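Local coordinates for rhamnose ABC transporter, rhamnose-binding protein (Actinomyces odontolyticus ATCC 17982, PDB 5BQ3), which probably binds a sugar, likely rhamnose, as the solute-binding component of an ABC transporter for its uptake, at residues Glu68-Ser80 / Ile91-Leu103. Sequence-based numbering, arbitrary orientation.
Sequences EASSSSQVSFINS and IAANDPDAVCPAL
With CG anti to its own carbonyl carbon (chi1 -62°) and the chain extended beyond it, Gln74 carries its amide across to the end of strand 88-91, where Ala92 and Asn94 wait. The fold is that of the periplasmic-binding-protein family, with two parallel-sheet lobes; here two neighbouring helices of the six-stranded lobe, and the loops leading into them, pack together beside strand 88-91. Gln74 OE1 accepts from the backbone N of Asn94 at 2.9 Å, while NE2 gives a nearly straight bond of 2.8 Å to Ala92 O, arriving from above that carbonyl's plane. A second bond from NE2, to Pro34 O, ties the same amide to the loop after strand 29-33. Gripped at both ends, the buried group has its flip settled and joins two adjacent strand ends through one side chain. The Asn94 amide lies 48° from it in plane and hydrogen-bonds through ND2 to Lys35 O, while OD1 sits 3.6 Å from Ala69 CB.

One helical turn on from Gln74, Ile78 carries the apolar part of the contact. Its CD1 meets Ile91 CD1 at 3.7 Å and also reaches Val99 CB, whereas CG2, on the other branch, touches Ala102 CB and Leu103 CD2. Between the two loops, Ala98 CB lies against Ser72 OG and Ser71 O, both 3.4 Å away. Between helices 75-83 and 100-109, a water forms a bridge, donating to Asn79 OD1 and, at 2.7 Å, to Ala102 O.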
loop_
_atom_site.group_PDB
_atom_site.type_symbol
_atom_site.label_atom_id
_atom_site.label_comp_id
_atom_site.label_asym_id
_atom_site.label_seq_id
_atom_site.Cartn_x
_atom_site.Cartn_y
_atom_site.Cartn_z
ATOM N N GLU A 68 -2.486 -19.302 -6.305
ATOM C CA GLU A 68 -2.144 -19.312 -4.882
ATOM C C GLU A 68 -0.908 -18.448 -4.636
ATOM O O GLU A 68 0.071 -18.547 -5.382
ATOM C CB GLU A 68 -1.898 -20.753 -4.390
ATOM C CG GLU A 68 -3.091 -21.691 -4.526
ATOM C CD GLU A 68 -4.024 -21.775 -3.332
ATOM O OE1 GLU A 68 -4.593 -20.730 -2.936
ATOM O OE2 GLU A 68 -4.203 -22.894 -2.801
ATOM N N ALA A 69 -0.954 -17.602 -3.591
ATOM C CA ALA A 69 0.151 -16.714 -3.238
ATOM C C ALA A 69 1.172 -17.427 -2.338
ATOM O O ALA A 69 1.034 -17.441 -1.112
ATOM C CB ALA A 69 -0.373 -15.452 -2.567
ATOM N N SER A 70 2.183 -18.040 -2.973
ATOM C CA SER A 70 3.299 -18.746 -2.332
ATOM C C SER A 70 4.614 -18.046 -2.699
ATOM O O SER A 70 4.671 -17.371 -3.729
ATOM C CB SER A 70 3.319 -20.212 -2.757
ATOM O OG SER A 70 4.458 -20.905 -2.270
ATOM N N SER A 71 5.661 -18.214 -1.867
ATOM C CA SER A 71 6.987 -17.605 -2.025
ATOM C C SER A 71 7.575 -17.754 -3.453
ATOM O O SER A 71 7.977 -16.745 -4.041
ATOM C CB SER A 71 7.960 -18.186 -1.001
ATOM O OG SER A 71 8.109 -19.590 -1.147
ATOM N N SER A 72 7.598 -18.991 -4.009
ATOM C CA SER A 72 8.151 -19.289 -5.340
ATOM C C SER A 72 7.071 -19.628 -6.395
ATOM O O SER A 72 7.402 -20.207 -7.436
ATOM C CB SER A 72 9.141 -20.450 -5.249
ATOM O OG SER A 72 10.315 -20.140 -4.518
ATOM N N SER A 73 5.802 -19.241 -6.150
ATOM C CA SER A 73 4.676 -19.529 -7.051
ATOM C C SER A 73 4.727 -18.736 -8.375
ATOM O O SER A 73 4.119 -19.168 -9.359
ATOM C CB SER A 73 3.348 -19.267 -6.347
ATOM O OG SER A 73 3.215 -17.914 -5.948
ATOM N N GLN A 74 5.449 -17.600 -8.398
ATOM C CA GLN A 74 5.576 -16.712 -9.561
ATOM C C GLN A 74 6.769 -17.057 -10.474
ATOM O O GLN A 74 6.786 -16.612 -11.623
ATOM C CB GLN A 74 5.713 -15.255 -9.093
ATOM C CG GLN A 74 4.513 -14.728 -8.313
ATOM C CD GLN A 74 4.823 -13.437 -7.601
ATOM O OE1 GLN A 74 5.694 -13.366 -6.730
ATOM N NE2 GLN A 74 4.080 -12.395 -7.922
ATOM N N VAL A 75 7.756 -17.830 -9.967
ATOM C CA VAL A 75 9.007 -18.225 -10.643
ATOM C C VAL A 75 8.748 -18.860 -12.035
ATOM O O VAL A 75 9.426 -18.490 -12.998
ATOM C CB VAL A 75 9.868 -19.155 -9.742
ATOM C CG1 VAL A 75 11.127 -19.645 -10.460
ATOM C CG2 VAL A 75 10.245 -18.456 -8.440
ATOM N N SER A 76 7.775 -19.787 -12.142
ATOM C CA SER A 76 7.441 -20.452 -13.409
ATOM C C SER A 76 6.853 -19.469 -14.429
ATOM O O SER A 76 7.102 -19.620 -15.624
ATOM C CB SER A 76 6.471 -21.607 -13.177
ATOM O OG SER A 76 5.257 -21.169 -12.590
ATOM N N PHE A 77 6.099 -18.458 -13.953
ATOM C CA PHE A 77 5.466 -17.428 -14.781
ATOM C C PHE A 77 6.481 -16.391 -15.273
ATOM O O PHE A 77 6.330 -15.907 -16.394
ATOM C CB PHE A 77 4.313 -16.746 -14.028
ATOM C CG PHE A 77 3.153 -17.677 -13.774
ATOM C CD1 PHE A 77 2.170 -17.868 -14.737
ATOM C CD2 PHE A 77 3.062 -18.391 -12.586
ATOM C CE1 PHE A 77 1.113 -18.752 -14.513
ATOM C CE2 PHE A 77 2.006 -19.278 -12.363
ATOM C CZ PHE A 77 1.038 -19.453 -13.327
ATOM N N ILE A 78 7.511 -16.062 -14.454
ATOM C CA ILE A 78 8.576 -15.118 -14.830
ATOM C C ILE A 78 9.382 -15.741 -15.981
ATOM O O ILE A 78 9.562 -15.094 -17.010
ATOM C CB ILE A 78 9.486 -14.706 -13.626
ATOM C CG1 ILE A 78 8.676 -14.017 -12.503
ATOM C CG2 ILE A 78 10.641 -13.796 -14.085
ATOM C CD1 ILE A 78 9.236 -14.232 -11.095
ATOM N N ASN A 79 9.810 -17.010 -15.815
ATOM C CA ASN A 79 10.581 -17.780 -16.798
ATOM C C ASN A 79 9.821 -17.957 -18.117
ATOM O O ASN A 79 10.448 -17.943 -19.177
ATOM C CB ASN A 79 10.961 -19.154 -16.229
ATOM C CG ASN A 79 11.879 -19.122 -15.025
ATOM O OD1 ASN A 79 12.666 -18.188 -14.815
ATOM N ND2 ASN A 79 11.822 -20.174 -14.226
ATOM N N SER A 80 8.478 -18.117 -18.049
ATOM C CA SER A 80 7.592 -18.279 -19.207
ATOM C C SER A 80 7.569 -17.018 -20.072
ATOM O O SER A 80 7.598 -17.121 -21.299
ATOM C CB SER A 80 6.175 -18.613 -18.752
ATOM O OG SER A 80 6.111 -19.896 -18.152
ATOM N N ILE A 91 5.961 -6.790 -11.569
ATOM C CA ILE A 91 5.642 -7.870 -10.630
ATOM C C ILE A 91 5.531 -7.416 -9.156
ATOM O O ILE A 91 6.319 -6.605 -8.684
ATOM C CB ILE A 91 6.684 -9.029 -10.786
ATOM C CG1 ILE A 91 6.381 -10.221 -9.846
ATOM C CG2 ILE A 91 8.140 -8.542 -10.639
ATOM C CD1 ILE A 91 6.732 -11.554 -10.370
ATOM N N ALA A 92 4.548 -7.987 -8.439
ATOM C CA ALA A 92 4.346 -7.815 -7.002
ATOM C C ALA A 92 4.890 -9.078 -6.342
ATOM O O ALA A 92 4.209 -10.105 -6.320
ATOM C CB ALA A 92 2.869 -7.598 -6.687
ATOM N N ALA A 93 6.170 -9.030 -5.918
ATOM C CA ALA A 93 6.918 -10.157 -5.357
ATOM C C ALA A 93 6.280 -10.751 -4.098
ATOM O O ALA A 93 6.006 -10.029 -3.136
ATOM C CB ALA A 93 8.349 -9.736 -5.057
ATOM N N ASN A 94 6.051 -12.080 -4.117
ATOM C CA ASN A 94 5.493 -12.834 -2.992
ATOM C C ASN A 94 6.540 -12.973 -1.885
ATOM O O ASN A 94 6.202 -12.934 -0.703
ATOM C CB ASN A 94 5.011 -14.207 -3.453
ATOM C CG ASN A 94 3.580 -14.246 -3.929
ATOM O OD1 ASN A 94 2.667 -13.720 -3.283
ATOM N ND2 ASN A 94 3.344 -14.941 -5.032
ATOM N N ASP A 95 7.809 -13.137 -2.285
ATOM C CA ASP A 95 8.984 -13.231 -1.421
ATOM C C ASP A 95 10.115 -12.436 -2.077
ATOM O O ASP A 95 10.305 -12.570 -3.287
ATOM C CB ASP A 95 9.389 -14.697 -1.182
ATOM C CG ASP A 95 10.496 -14.879 -0.157
ATOM O OD1 ASP A 95 10.222 -14.703 1.049
ATOM O OD2 ASP A 95 11.631 -15.209 -0.561
ATOM N N PRO A 96 10.868 -11.592 -1.329
ATOM C CA PRO A 96 11.921 -10.787 -1.976
ATOM C C PRO A 96 13.117 -11.577 -2.517
ATOM O O PRO A 96 13.792 -11.083 -3.418
ATOM C CB PRO A 96 12.372 -9.829 -0.868
ATOM C CG PRO A 96 11.998 -10.498 0.392
ATOM C CD PRO A 96 10.750 -11.268 0.107
ATOM N N ASP A 97 13.374 -12.787 -1.990
ATOM C CA ASP A 97 14.518 -13.609 -2.380
ATOM C C ASP A 97 14.176 -14.765 -3.330
ATOM O O ASP A 97 15.006 -15.100 -4.173
ATOM C CB ASP A 97 15.201 -14.176 -1.124
ATOM C CG ASP A 97 16.098 -13.207 -0.365
ATOM O OD1 ASP A 97 16.193 -12.025 -0.781
ATOM O OD2 ASP A 97 16.728 -13.636 0.626
ATOM N N ALA A 98 12.996 -15.394 -3.174
ATOM C CA ALA A 98 12.574 -16.556 -3.966
ATOM C C ALA A 98 12.391 -16.257 -5.462
ATOM O O ALA A 98 12.693 -17.124 -6.285
ATOM C CB ALA A 98 11.287 -17.130 -3.405
ATOM N N VAL A 99 11.894 -15.057 -5.811
ATOM C CA VAL A 99 11.643 -14.652 -7.203
ATOM C C VAL A 99 12.889 -14.001 -7.844
ATOM O O VAL A 99 12.935 -13.858 -9.067
ATOM C CB VAL A 99 10.407 -13.709 -7.341
ATOM C CG1 VAL A 99 9.116 -14.403 -6.920
ATOM C CG2 VAL A 99 10.601 -12.400 -6.581
ATOM N N CYS A 100 13.875 -13.600 -7.016
ATOM C CA CYS A 100 15.101 -12.896 -7.413
ATOM C C CYS A 100 15.919 -13.611 -8.526
ATOM O O CYS A 100 16.263 -12.906 -9.475
ATOM C CB CYS A 100 15.977 -12.595 -6.201
ATOM S SG CYS A 100 17.270 -11.363 -6.508
ATOM N N PRO A 101 16.250 -14.936 -8.491
ATOM C CA PRO A 101 17.039 -15.518 -9.596
ATOM C C PRO A 101 16.317 -15.491 -10.948
ATOM O O PRO A 101 16.972 -15.297 -11.971
ATOM C CB PRO A 101 17.283 -16.962 -9.141
ATOM C CG PRO A 101 17.052 -16.955 -7.694
ATOM C CD PRO A 101 15.970 -15.961 -7.467
ATOM N N ALA A 102 14.979 -15.674 -10.951
ATOM C CA ALA A 102 14.149 -15.652 -12.158
ATOM C C ALA A 102 14.086 -14.241 -12.751
ATOM O O ALA A 102 14.127 -14.095 -13.972
ATOM C CB ALA A 102 12.751 -16.159 -11.848
ATOM N N LEU A 103 14.021 -13.206 -11.884
ATOM C CA LEU A 103 13.983 -11.798 -12.288
ATOM C C LEU A 103 15.355 -11.321 -12.783
ATOM O O LEU A 103 15.418 -10.455 -13.654
ATOM C CB LEU A 103 13.495 -10.902 -11.139
ATOM C CG LEU A 103 12.038 -11.048 -10.684
ATOM C CD1 LEU A 103 11.766 -10.185 -9.465
ATOM C CD2 LEU A 103 11.062 -10.710 -11.797
HETATM O O HOH W 1 13.820 -15.862 -16.008
#